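PDB 1ZUD: sulfur carrier protein ThiS adenylyltransferase from Escherichia coli, which catalyses the ATP-dependent adenylation of the C-terminal glycine of the sulfur carrier protein ThiS in thiamin biosynthesis, acting as a zinc-binding homodimer. Local coordinates for residues Q89-L94 / I98-L103; A205-L208 / E213-A216. All blocks are in the same frame, centred on the assembly; numbering follows the deposited sequence.

Interaction 1: residues Q89-L94 / I98-L103; sequences QRLTQL and IQLTAL
Leu100 reaches from the strand to the helix and places one methyl, CD1, against Leu91 and Thr92. The helix residues meet it with atoms close to their backbone. Leu91 offers its CB, 3.5 Å from Leu100 CD1, which is tighter than usual for two carbons. The backbone N of Thr92 lies 3.3 Å from the same Leu100 CD1. One methyl therefore touches two consecutive helix residues. With CG anti to the carbonyl carbon (chi1 -64°) and CD1 anti to CA (chi2 170°), CD1 is carried out to the helix.

Helix 83-94 and strand 99-103 form the last two elements of a beta-alpha-beta crossover that starts at strand 54-58. Strand 99-103 is hydrogen-bonded in parallel to strand 54-58 and is the outermost strand at that end of the Rossmann-type sheet within this chain. Leu91 is buried between strand and helices: its side chain also touches Leu57 and, on helix 40-50, Ala44, Leu45 and Ala48. Leu100 in turn packs on Leu55.

Leu91 and Leu100 make the buried side of the contact. Thr92 is partly exposed and marks the more open edge. Its methyl CG2 closes in at 3.5 Å from Leu100 CD1, and the two side chains pass at a slant. The opposite face of the strand carries Gln99 and Thr101, which do not touch segment 89-94. There Gln99 NE2 donates to Thr101 OG1 at 3.1 Å, with an N-H...O angle of 158° and the hydroxyl nearly in the amide plane. At the end of the helix, buried Leu94 packs on Phe74 of the second subunit.

Interaction 2: residues A205-L208 / E213-A216; sequences AIKL and ETPA
The extended backbone at Thr214 passes the helical segment 205-208 with its CA 7.2 Å from the CA of Lys207. The side chains of these two residues bridge the gap and cross at about a right angle. Lys207 NZ donates a hydrogen bond to Thr214 OG1 at 2.7 Å. The lysine chain reaches this point through a bend at chi3 (-63°), while its other torsions beyond CB are extended. The bend carries the end of the chain across the threonine. Lys207 CD is 3.9 Å from Thr214 CB. Lys207 CE is also 3.9 Å from the methyl Thr214 CG2. In Thr214, OG1 stands opposite the backbone N (chi1 -173°), which presents the hydroxyl to the ammonium group.

Both polar ends have further partners. Lys207 NZ forms a salt bridge with Glu204, one helical turn earlier, and a hydrogen bond to the carbonyl O of Gly224 of the second subunit. Thr214 OG1 is hydrogen-bonded to the carbonyl O of Lys225 of that subunit. The buried ammonium thus has several acceptors, and its charge is probably balanced by Glu204. The arrangement is a helix-to-strand connection at a subunit interface: the loop leaving helix 191-210 returns past its last turns toward strand 218-223, and the same polar atoms bind the second subunit of the ThiF homodimer.

In the fold
Interaction 1 comes first along the chain, and interaction 2 follows in series. Their centres are about 24 Å apart and their nearest atoms about 11 Å apart, so they do not touch. Interaction 1 lies at the end of the mixed sheet formed by strand 99-103. Interaction 2 belongs to the connection from helix 191-210 to strand 218-223, the strand next to the other edge of the sheet. Helix 40-50 lies between them: Leu91 and Leu94 pack on it from one contact, Ala205 and Ile206 from the other. Both regions also touch the second subunit, so the dimer interface draws on separate parts of the ThiF fold.

Interaction 1: residues Q89-L94 / I98-L103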
loop_
_atom_site.group_PDB
_atom_site.type_symbol
_atom_site.label_atom_id
_atom_site.label_comp_id
_atom_site.label_asym_id
_atom_site.label_seq_id
_atom_site.Cartn_x
_atom_site.Cartn_y
_atom_site.Cartn_z
ATOM N N GLN C 89 -4.271 -4.852 24.122
ATOM C CA GLN C 89 -4.591 -3.655 24.917
ATOM C C GLN C 89 -4.703 -2.382 24.081
ATOM O O GLN C 89 -5.602 -1.571 24.255
ATOM C CB GLN C 89 -3.519 -3.479 26.013
ATOM C CG GLN C 89 -3.578 -4.623 26.991
ATOM C CD GLN C 89 -2.539 -4.543 28.094
ATOM O OE1 GLN C 89 -1.632 -3.706 28.058
ATOM N NE2 GLN C 89 -2.655 -5.434 29.073
ATOM N N ARG C 90 -3.766 -2.196 23.157
ATOM C CA ARG C 90 -3.830 -1.013 22.321
ATOM C C ARG C 90 -5.054 -1.020 21.388
ATOM O O ARG C 90 -5.702 0.013 21.178
ATOM C CB ARG C 90 -2.548 -0.892 21.518
ATOM C CG ARG C 90 -1.372 -0.458 22.400
ATOM C CD ARG C 90 -1.846 0.640 23.379
ATOM N NE ARG C 90 -0.790 1.231 24.201
ATOM C CZ ARG C 90 0.351 1.707 23.715
ATOM N NH1 ARG C 90 0.584 1.657 22.406
ATOM N NH2 ARG C 90 1.256 2.228 24.536
ATOM N N LEU C 91 -5.372 -2.182 20.834
ATOM C CA LEU C 91 -6.499 -2.277 19.918
ATOM C C LEU C 91 -7.831 -2.088 20.664
ATOM O O LEU C 91 -8.780 -1.533 20.102
ATOM C CB LEU C 91 -6.463 -3.631 19.177
ATOM C CG LEU C 91 -5.313 -3.813 18.145
ATOM C CD1 LEU C 91 -5.274 -5.262 17.719
ATOM C CD2 LEU C 91 -5.502 -2.906 16.921
ATOM N N THR C 92 -7.944 -2.535 21.908
ATOM C CA THR C 92 -9.218 -2.276 22.548
ATOM C C THR C 92 -9.384 -0.783 22.801
ATOM O O THR C 92 -10.518 -0.321 22.898
ATOM C CB THR C 92 -9.504 -3.094 23.874
ATOM O OG1 THR C 92 -9.458 -2.239 25.022
ATOM C CG2 THR C 92 -8.599 -4.246 24.017
ATOM N N GLN C 93 -8.280 -0.035 22.868
ATOM C CA GLN C 93 -8.369 1.425 23.058
ATOM C C GLN C 93 -8.969 2.040 21.792
ATOM O O GLN C 93 -9.744 3.017 21.836
ATOM C CB GLN C 93 -6.969 2.022 23.282
ATOM C CG GLN C 93 -6.447 1.880 24.708
ATOM C CD GLN C 93 -4.968 2.164 24.819
ATOM O OE1 GLN C 93 -4.446 3.085 24.191
ATOM N NE2 GLN C 93 -4.277 1.372 25.632
ATOM N N LEU C 94 -8.588 1.477 20.646
ATOM C CA LEU C 94 -9.107 1.967 19.380
ATOM C C LEU C 94 -10.588 1.584 19.251
ATOM O O LEU C 94 -11.460 2.393 18.897
ATOM C CB LEU C 94 -8.297 1.332 18.236
ATOM C CG LEU C 94 -8.813 1.634 16.828
ATOM C CD1 LEU C 94 -8.649 3.130 16.484
ATOM C CD2 LEU C 94 -8.047 0.740 15.846
ATOM N N ILE C 98 -15.240 -4.754 20.039
ATOM C CA ILE C 98 -15.118 -6.036 19.344
ATOM C C ILE C 98 -14.358 -7.003 20.254
ATOM O O ILE C 98 -13.789 -6.567 21.266
ATOM C CB ILE C 98 -14.421 -5.866 17.966
ATOM C CG1 ILE C 98 -13.108 -5.080 18.117
ATOM C CG2 ILE C 98 -15.405 -5.199 16.985
ATOM C CD1 ILE C 98 -12.307 -5.004 16.827
ATOM N N GLN C 99 -14.381 -8.299 19.920
ATOM C CA GLN C 99 -13.682 -9.331 20.684
ATOM C C GLN C 99 -12.193 -9.429 20.301
ATOM O O GLN C 99 -11.850 -9.768 19.148
ATOM C CB GLN C 99 -14.386 -10.682 20.463
ATOM C CG GLN C 99 -13.704 -11.884 21.102
ATOM C CD GLN C 99 -13.445 -11.718 22.597
ATOM O OE1 GLN C 99 -14.330 -11.305 23.354
ATOM N NE2 GLN C 99 -12.229 -12.055 23.031
ATOM N N LEU C 100 -11.295 -9.137 21.235
ATOM C CA LEU C 100 -9.862 -9.214 20.894
ATOM C C LEU C 100 -9.161 -10.300 21.680
ATOM O O LEU C 100 -8.999 -10.182 22.867
ATOM C CB LEU C 100 -9.180 -7.846 21.109
ATOM C CG LEU C 100 -9.684 -6.690 20.210
ATOM C CD1 LEU C 100 -9.092 -5.341 20.692
ATOM C CD2 LEU C 100 -9.300 -6.940 18.725
ATOM N N THR C 101 -8.727 -11.363 21.001
ATOM C CA THR C 101 -8.089 -12.484 21.670
ATOM C C THR C 101 -6.578 -12.566 21.448
ATOM O O THR C 101 -6.110 -12.581 20.310
ATOM C CB THR C 101 -8.769 -13.787 21.185
ATOM O OG1 THR C 101 -10.149 -13.705 21.518
ATOM C CG2 THR C 101 -8.142 -15.044 21.809
ATOM N N ALA C 102 -5.835 -12.633 22.547
ATOM C CA ALA C 102 -4.365 -12.688 22.523
ATOM C C ALA C 102 -3.825 -14.066 22.683
ATOM O O ALA C 102 -4.161 -14.726 23.653
ATOM C CB ALA C 102 -3.768 -11.812 23.695
ATOM N N LEU C 103 -2.980 -14.509 21.761
ATOM C CA LEU C 103 -2.315 -15.833 21.886
ATOM C C LEU C 103 -0.807 -15.566 21.837
ATOM O O LEU C 103 -0.232 -15.326 20.742
ATOM C CB LEU C 103 -2.659 -16.774 20.711
ATOM C CG LEU C 103 -4.160 -17.007 20.481
ATOM C CD1 LEU C 103 -4.383 -18.009 19.319
ATOM C CD2 LEU C 103 -4.769 -17.597 21.740
#

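Interaction 2: residues A205-L208 / E213-A216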
loop_
_atom_site.group_PDB
_atom_site.type_symbol
_atom_site.label_atom_id
_atom_site.label_comp_id
_atom_site.label_asym_id
_atom_site.label_seq_id
_atom_site.Cartn_x
_atom_site.Cartn_y
_atom_site.Cartn_z
ATOM N N ALA C 205 -8.994 -8.825 3.248
ATOM C CA ALA C 205 -9.839 -9.473 4.254
ATOM C C ALA C 205 -11.224 -8.877 4.323
ATOM O O ALA C 205 -12.231 -9.593 4.437
ATOM C CB ALA C 205 -9.181 -9.415 5.660
ATOM N N ILE C 206 -11.291 -7.572 4.232
ATOM C CA ILE C 206 -12.569 -6.895 4.286
ATOM C C ILE C 206 -13.398 -7.243 3.077
ATOM O O ILE C 206 -14.600 -7.452 3.203
ATOM C CB ILE C 206 -12.354 -5.363 4.359
ATOM C CG1 ILE C 206 -11.690 -5.058 5.719
ATOM C CG2 ILE C 206 -13.673 -4.610 4.235
ATOM C CD1 ILE C 206 -11.033 -3.693 5.797
ATOM N N LYS C 207 -12.761 -7.301 1.921
ATOM C CA LYS C 207 -13.488 -7.658 0.695
ATOM C C LYS C 207 -13.996 -9.100 0.782
ATOM O O LYS C 207 -15.172 -9.382 0.416
ATOM C CB LYS C 207 -12.601 -7.478 -0.561
ATOM C CG LYS C 207 -12.338 -5.991 -0.894
ATOM C CD LYS C 207 -11.597 -5.817 -2.225
ATOM C CE LYS C 207 -10.208 -6.469 -2.147
ATOM N NZ LYS C 207 -9.496 -6.313 -3.441
ATOM N N LEU C 208 -13.137 -9.998 1.273
ATOM C CA LEU C 208 -13.551 -11.387 1.354
ATOM C C LEU C 208 -14.681 -11.565 2.354
ATOM O O LEU C 208 -15.665 -12.256 2.064
ATOM C CB LEU C 208 -12.397 -12.283 1.761
ATOM C CG LEU C 208 -12.867 -13.651 2.265
ATOM C CD1 LEU C 208 -13.196 -14.562 1.090
ATOM C CD2 LEU C 208 -11.788 -14.250 3.091
ATOM N N GLU C 213 -16.905 -8.846 -4.737
ATOM C CA GLU C 213 -16.271 -9.572 -5.822
ATOM C C GLU C 213 -14.921 -8.948 -6.150
ATOM O O GLU C 213 -14.814 -7.771 -6.530
ATOM C CB GLU C 213 -17.165 -9.552 -7.066
ATOM C CG GLU C 213 -16.743 -10.568 -8.153
ATOM C CD GLU C 213 -17.415 -10.306 -9.510
ATOM O OE1 GLU C 213 -16.784 -9.656 -10.377
ATOM O OE2 GLU C 213 -18.574 -10.738 -9.701
ATOM N N THR C 214 -13.882 -9.750 -6.044
ATOM C CA THR C 214 -12.551 -9.223 -6.295
ATOM C C THR C 214 -11.669 -10.381 -6.708
ATOM O O THR C 214 -11.982 -11.518 -6.406
ATOM C CB THR C 214 -11.992 -8.565 -4.992
ATOM O OG1 THR C 214 -10.751 -7.918 -5.288
ATOM C CG2 THR C 214 -11.752 -9.631 -3.888
ATOM N N PRO C 215 -10.543 -10.110 -7.381
ATOM C CA PRO C 215 -9.716 -11.272 -7.769
ATOM C C PRO C 215 -8.980 -11.997 -6.619
ATOM O O PRO C 215 -8.765 -11.447 -5.526
ATOM C CB PRO C 215 -8.748 -10.687 -8.809
ATOM C CG PRO C 215 -8.579 -9.219 -8.335
ATOM C CD PRO C 215 -10.008 -8.837 -7.928
ATOM N N ALA C 216 -8.640 -13.256 -6.866
ATOM C CA ALA C 216 -7.885 -14.061 -5.919
ATOM C C ALA C 216 -7.021 -14.978 -6.799
ATOM O O ALA C 216 -7.243 -15.062 -8.026
ATOM C CB ALA C 216 -8.859 -14.875 -5.003
#